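Local coordinates for afamin (PDB 6FAK), which carries hydrophobic molecules in body fluids, binding vitamin E and keeping lipidated Wnt proteins soluble and active, at residues D451-C462 with C478-F489. Numbering follows the deposited sequence. Where two conformers were deposited one is given.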
# COMPACT_ATOMS: atom_id res chain seq x y z
N ASP A 451 -7.24 -10.27 -7.14
CA ASP A 451 -7.48 -9.01 -7.84
C ASP A 451 -7.29 -7.84 -6.86
O ASP A 451 -6.75 -6.82 -7.25
CB ASP A 451 -8.84 -9.03 -8.53
CG ASP A 451 -9.02 -7.90 -9.56
OD1 ASP A 451 -8.14 -7.62 -10.39
OD2 ASP A 451 -10.07 -7.25 -9.55
N ASN A 452 -7.68 -8.02 -5.59
CA ASN A 452 -7.48 -7.01 -4.55
C ASN A 452 -5.98 -6.72 -4.34
O ASN A 452 -5.56 -5.56 -4.29
CB ASN A 452 -8.11 -7.46 -3.22
CG ASN A 452 -9.63 -7.18 -3.13
OD1 ASN A 452 -10.19 -6.35 -3.83
ND2 ASN A 452 -10.28 -7.89 -2.21
N LEU A 453 -5.20 -7.78 -4.17
CA LEU A 453 -3.77 -7.61 -3.91
C LEU A 453 -2.99 -7.17 -5.13
O LEU A 453 -2.09 -6.36 -4.99
CB LEU A 453 -3.15 -8.86 -3.32
CG LEU A 453 -3.54 -9.21 -1.89
CD1 LEU A 453 -2.77 -10.46 -1.48
CD2 LEU A 453 -3.23 -8.11 -0.91
N ALA A 454 -3.32 -7.69 -6.31
CA ALA A 454 -2.69 -7.22 -7.55
C ALA A 454 -2.91 -5.75 -7.84
O ALA A 454 -1.98 -5.06 -8.32
CB ALA A 454 -3.18 -8.04 -8.75
N ASP A 455 -4.10 -5.25 -7.53
CA ASP A 455 -4.41 -3.86 -7.77
C ASP A 455 -3.54 -2.88 -6.96
O ASP A 455 -3.18 -1.78 -7.43
CB ASP A 455 -5.89 -3.59 -7.46
CG ASP A 455 -6.46 -2.46 -8.31
OD1 ASP A 455 -6.62 -2.66 -9.56
OD2 ASP A 455 -6.74 -1.38 -7.73
N LEU A 456 -3.14 -3.31 -5.78
CA LEU A 456 -2.25 -2.52 -4.97
C LEU A 456 -0.89 -2.24 -5.58
O LEU A 456 -0.25 -1.29 -5.22
CB LEU A 456 -2.02 -3.16 -3.61
CG LEU A 456 -3.26 -3.50 -2.76
CD1 LEU A 456 -2.81 -4.16 -1.45
CD2 LEU A 456 -4.16 -2.30 -2.59
N VAL A 457 -0.42 -3.11 -6.42
CA VAL A 457 0.87 -2.88 -7.08
C VAL A 457 0.82 -1.56 -7.88
O VAL A 457 1.69 -0.70 -7.72
CB VAL A 457 1.21 -4.05 -8.03
CG1 VAL A 457 2.51 -3.79 -8.78
CG2 VAL A 457 1.35 -5.33 -7.21
N PHE A 458 -0.22 -1.39 -8.70
CA PHE A 458 -0.28 -0.21 -9.60
C PHE A 458 -0.57 1.05 -8.80
O PHE A 458 -0.16 2.16 -9.20
CB PHE A 458 -1.16 -0.49 -10.85
CG PHE A 458 -0.67 -1.70 -11.61
CD1 PHE A 458 0.57 -1.67 -12.29
CD2 PHE A 458 -1.35 -2.91 -11.55
CE1 PHE A 458 1.09 -2.80 -12.95
CE2 PHE A 458 -0.85 -4.05 -12.20
CZ PHE A 458 0.37 -4.00 -12.90
N GLY A 459 -1.13 0.87 -7.61
CA GLY A 459 -1.19 1.98 -6.64
C GLY A 459 0.14 2.47 -6.14
O GLY A 459 0.35 3.67 -5.98
N GLU A 460 1.06 1.54 -5.88
CA GLU A 460 2.46 1.86 -5.53
C GLU A 460 3.17 2.58 -6.69
O GLU A 460 3.89 3.56 -6.50
CB GLU A 460 3.21 0.57 -5.23
CG GLU A 460 4.35 0.72 -4.26
CD GLU A 460 3.98 0.39 -2.83
OE1 GLU A 460 2.98 -0.34 -2.57
OE2 GLU A 460 4.73 0.85 -1.96
N LEU A 461 3.00 2.03 -7.89
CA LEU A 461 3.60 2.54 -9.10
C LEU A 461 3.19 3.97 -9.46
O LEU A 461 3.98 4.77 -9.91
CB LEU A 461 3.18 1.63 -10.28
CG LEU A 461 3.70 1.87 -11.70
CD1 LEU A 461 5.19 1.98 -11.69
CD2 LEU A 461 3.33 0.68 -12.57
N CYS A 462 1.90 4.26 -9.31
CA CYS A 462 1.35 5.50 -9.79
C CYS A 462 1.59 6.70 -8.90
O CYS A 462 1.40 7.83 -9.34
CB CYS A 462 -0.14 5.35 -10.06
SG CYS A 462 -0.36 4.20 -11.44
N CYS A 478 -2.04 5.33 -15.32
CA CYS A 478 -2.12 5.83 -13.96
C CYS A 478 -3.21 6.85 -13.75
O CYS A 478 -3.74 6.92 -12.68
CB CYS A 478 -0.81 6.44 -13.50
SG CYS A 478 0.40 5.17 -13.11
N LYS A 479 -3.51 7.67 -14.74
CA LYS A 479 -4.34 8.84 -14.48
C LYS A 479 -5.78 8.72 -14.99
O LYS A 479 -6.60 9.52 -14.61
CB LYS A 479 -3.63 10.12 -14.99
CG LYS A 479 -3.83 10.46 -16.45
CD LYS A 479 -3.45 11.92 -16.77
CE LYS A 479 -1.94 12.16 -16.84
NZ LYS A 479 -1.35 11.69 -18.13
N THR A 480 -6.06 7.71 -15.80
CA THR A 480 -7.36 7.54 -16.43
C THR A 480 -7.91 6.18 -16.00
O THR A 480 -7.51 5.11 -16.52
CB THR A 480 -7.29 7.64 -17.98
OG1 THR A 480 -6.19 8.48 -18.37
CG2 THR A 480 -8.61 8.18 -18.56
N ASN A 481 -8.75 6.28 -14.97
CA ASN A 481 -9.79 5.32 -14.60
C ASN A 481 -9.25 4.38 -13.54
O ASN A 481 -8.45 3.49 -13.82
CB ASN A 481 -10.38 4.56 -15.82
CG ASN A 481 -11.84 4.15 -15.61
OD1 ASN A 481 -12.30 3.90 -14.47
ND2 ASN A 481 -12.59 4.07 -16.71
N PHE A 482 -9.63 4.65 -12.30
CA PHE A 482 -9.19 3.87 -11.19
C PHE A 482 -9.54 2.40 -11.29
O PHE A 482 -8.70 1.53 -11.16
CB PHE A 482 -9.77 4.54 -9.94
CG PHE A 482 -9.38 3.89 -8.69
CD1 PHE A 482 -8.08 4.00 -8.22
CD2 PHE A 482 -10.29 3.09 -8.02
CE1 PHE A 482 -7.70 3.36 -7.05
CE2 PHE A 482 -9.91 2.44 -6.87
CZ PHE A 482 -8.61 2.57 -6.37
N ALA A 483 -10.82 2.12 -11.52
CA ALA A 483 -11.30 0.75 -11.57
C ALA A 483 -10.70 -0.10 -12.71
O ALA A 483 -10.51 -1.27 -12.57
CB ALA A 483 -12.83 0.73 -11.65
N PHE A 484 -10.41 0.53 -13.84
CA PHE A 484 -9.87 -0.12 -15.04
C PHE A 484 -8.34 0.05 -15.18
O PHE A 484 -7.78 -0.29 -16.23
CB PHE A 484 -10.57 0.41 -16.29
CG PHE A 484 -11.99 -0.07 -16.40
CD1 PHE A 484 -13.02 0.65 -15.84
CD2 PHE A 484 -12.27 -1.31 -16.98
CE1 PHE A 484 -14.34 0.18 -15.90
CE2 PHE A 484 -13.59 -1.77 -17.02
CZ PHE A 484 -14.62 -1.01 -16.48
N ARG A 485 -7.69 0.49 -14.13
CA ARG A 485 -6.23 0.64 -14.15
C ARG A 485 -5.45 -0.68 -14.40
O ARG A 485 -4.52 -0.71 -15.20
CB ARG A 485 -5.79 1.32 -12.83
CG ARG A 485 -4.31 1.55 -12.74
CD ARG A 485 -4.04 2.80 -11.91
NE ARG A 485 -4.43 2.60 -10.53
CZ ARG A 485 -4.36 3.52 -9.56
NH1 ARG A 485 -3.96 4.77 -9.82
NH2 ARG A 485 -4.69 3.17 -8.35
N ARG A 486 -5.80 -1.77 -13.71
CA ARG A 486 -5.12 -3.05 -13.91
C ARG A 486 -5.33 -3.57 -15.37
O ARG A 486 -4.36 -3.85 -16.05
CB ARG A 486 -5.47 -4.08 -12.83
CG ARG A 486 -4.51 -5.28 -12.74
CD ARG A 486 -5.03 -6.35 -11.78
NE ARG A 486 -4.36 -7.63 -12.01
CZ ARG A 486 -4.87 -8.86 -11.88
NH1 ARG A 486 -6.10 -9.04 -11.44
NH2 ARG A 486 -4.11 -9.90 -12.14
N PRO A 487 -6.58 -3.67 -15.85
CA PRO A 487 -6.76 -3.96 -17.29
C PRO A 487 -5.98 -3.06 -18.29
O PRO A 487 -5.49 -3.57 -19.28
CB PRO A 487 -8.27 -3.82 -17.50
CG PRO A 487 -8.87 -4.04 -16.15
CD PRO A 487 -7.87 -3.63 -15.11
N CYS A 488 -5.87 -1.77 -17.99
CA CYS A 488 -5.10 -0.83 -18.79
C CYS A 488 -3.59 -1.22 -18.86
O CYS A 488 -3.02 -1.32 -19.96
CB CYS A 488 -5.23 0.58 -18.24
SG CYS A 488 -4.50 1.82 -19.31
N PHE A 489 -3.00 -1.42 -17.68
CA PHE A 489 -1.62 -1.89 -17.56
C PHE A 489 -1.34 -3.20 -18.32
O PHE A 489 -0.31 -3.31 -18.99
CB PHE A 489 -1.21 -2.02 -16.10
CG PHE A 489 -0.66 -0.75 -15.56
CD1 PHE A 489 0.63 -0.35 -15.93
CD2 PHE A 489 -1.42 0.09 -14.77
CE1 PHE A 489 1.14 0.87 -15.49
CE2 PHE A 489 -0.89 1.32 -14.31
CZ PHE A 489 0.39 1.70 -14.66
O HOH W 1 -7.68 -1.82 -11.63
O HOH W 2 -6.75 0.83 -9.32
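F458 and F489 form an offset stack at the apolar centre, their planes only 13° from parallel, with F458 CD1 over the middle of the F489 ring, 3.6 Å from F489 CG. F489 CB in turn lies above the face of F458 as a CH-pi contact, and L461 CD2 reaches F489 CE1 at 3.7 Å. The C462–C478 disulfide joins helix 446-462 to helix 472-479 beside this pair, and C462 SG approaches the edge of the F489 ring.

Outward from the stack, R486 fits as a knob among D451, A454, D455 and F458. Its chain, extended to NE from a CG set anti to the backbone N (chi1 -163°), brings R486 CG within 3.9 Å of F458 CE2 and lays one guanidinium face on A454 CB, 3.5 Å from R486 NE, which is buried without a polar partner. R486 NH1 ends in a salt bridge to D451 OD1 (2.7 Å), in the guanidinium plane but on the anti side of the carboxylate. D451 OD2 is held by S345 and R351, while R486 NH2 pairs with E394. Were R486 replaced by an alanine, D451 OD1 would probably lose its charged mate and a gap would open over A454 CB.

Beyond it, one water accepts from R486 N and lies between D455 OD1 and A483 O; another joins D455 OD2 to F482 O and R485 NE. D455 and F482 also line a pocket holding a polyether, probably from the crystallisation liquor. D451, gripped directly by arginines, is thus probably stabilised as an anion, whereas D455 meets R485 and R486 N through water.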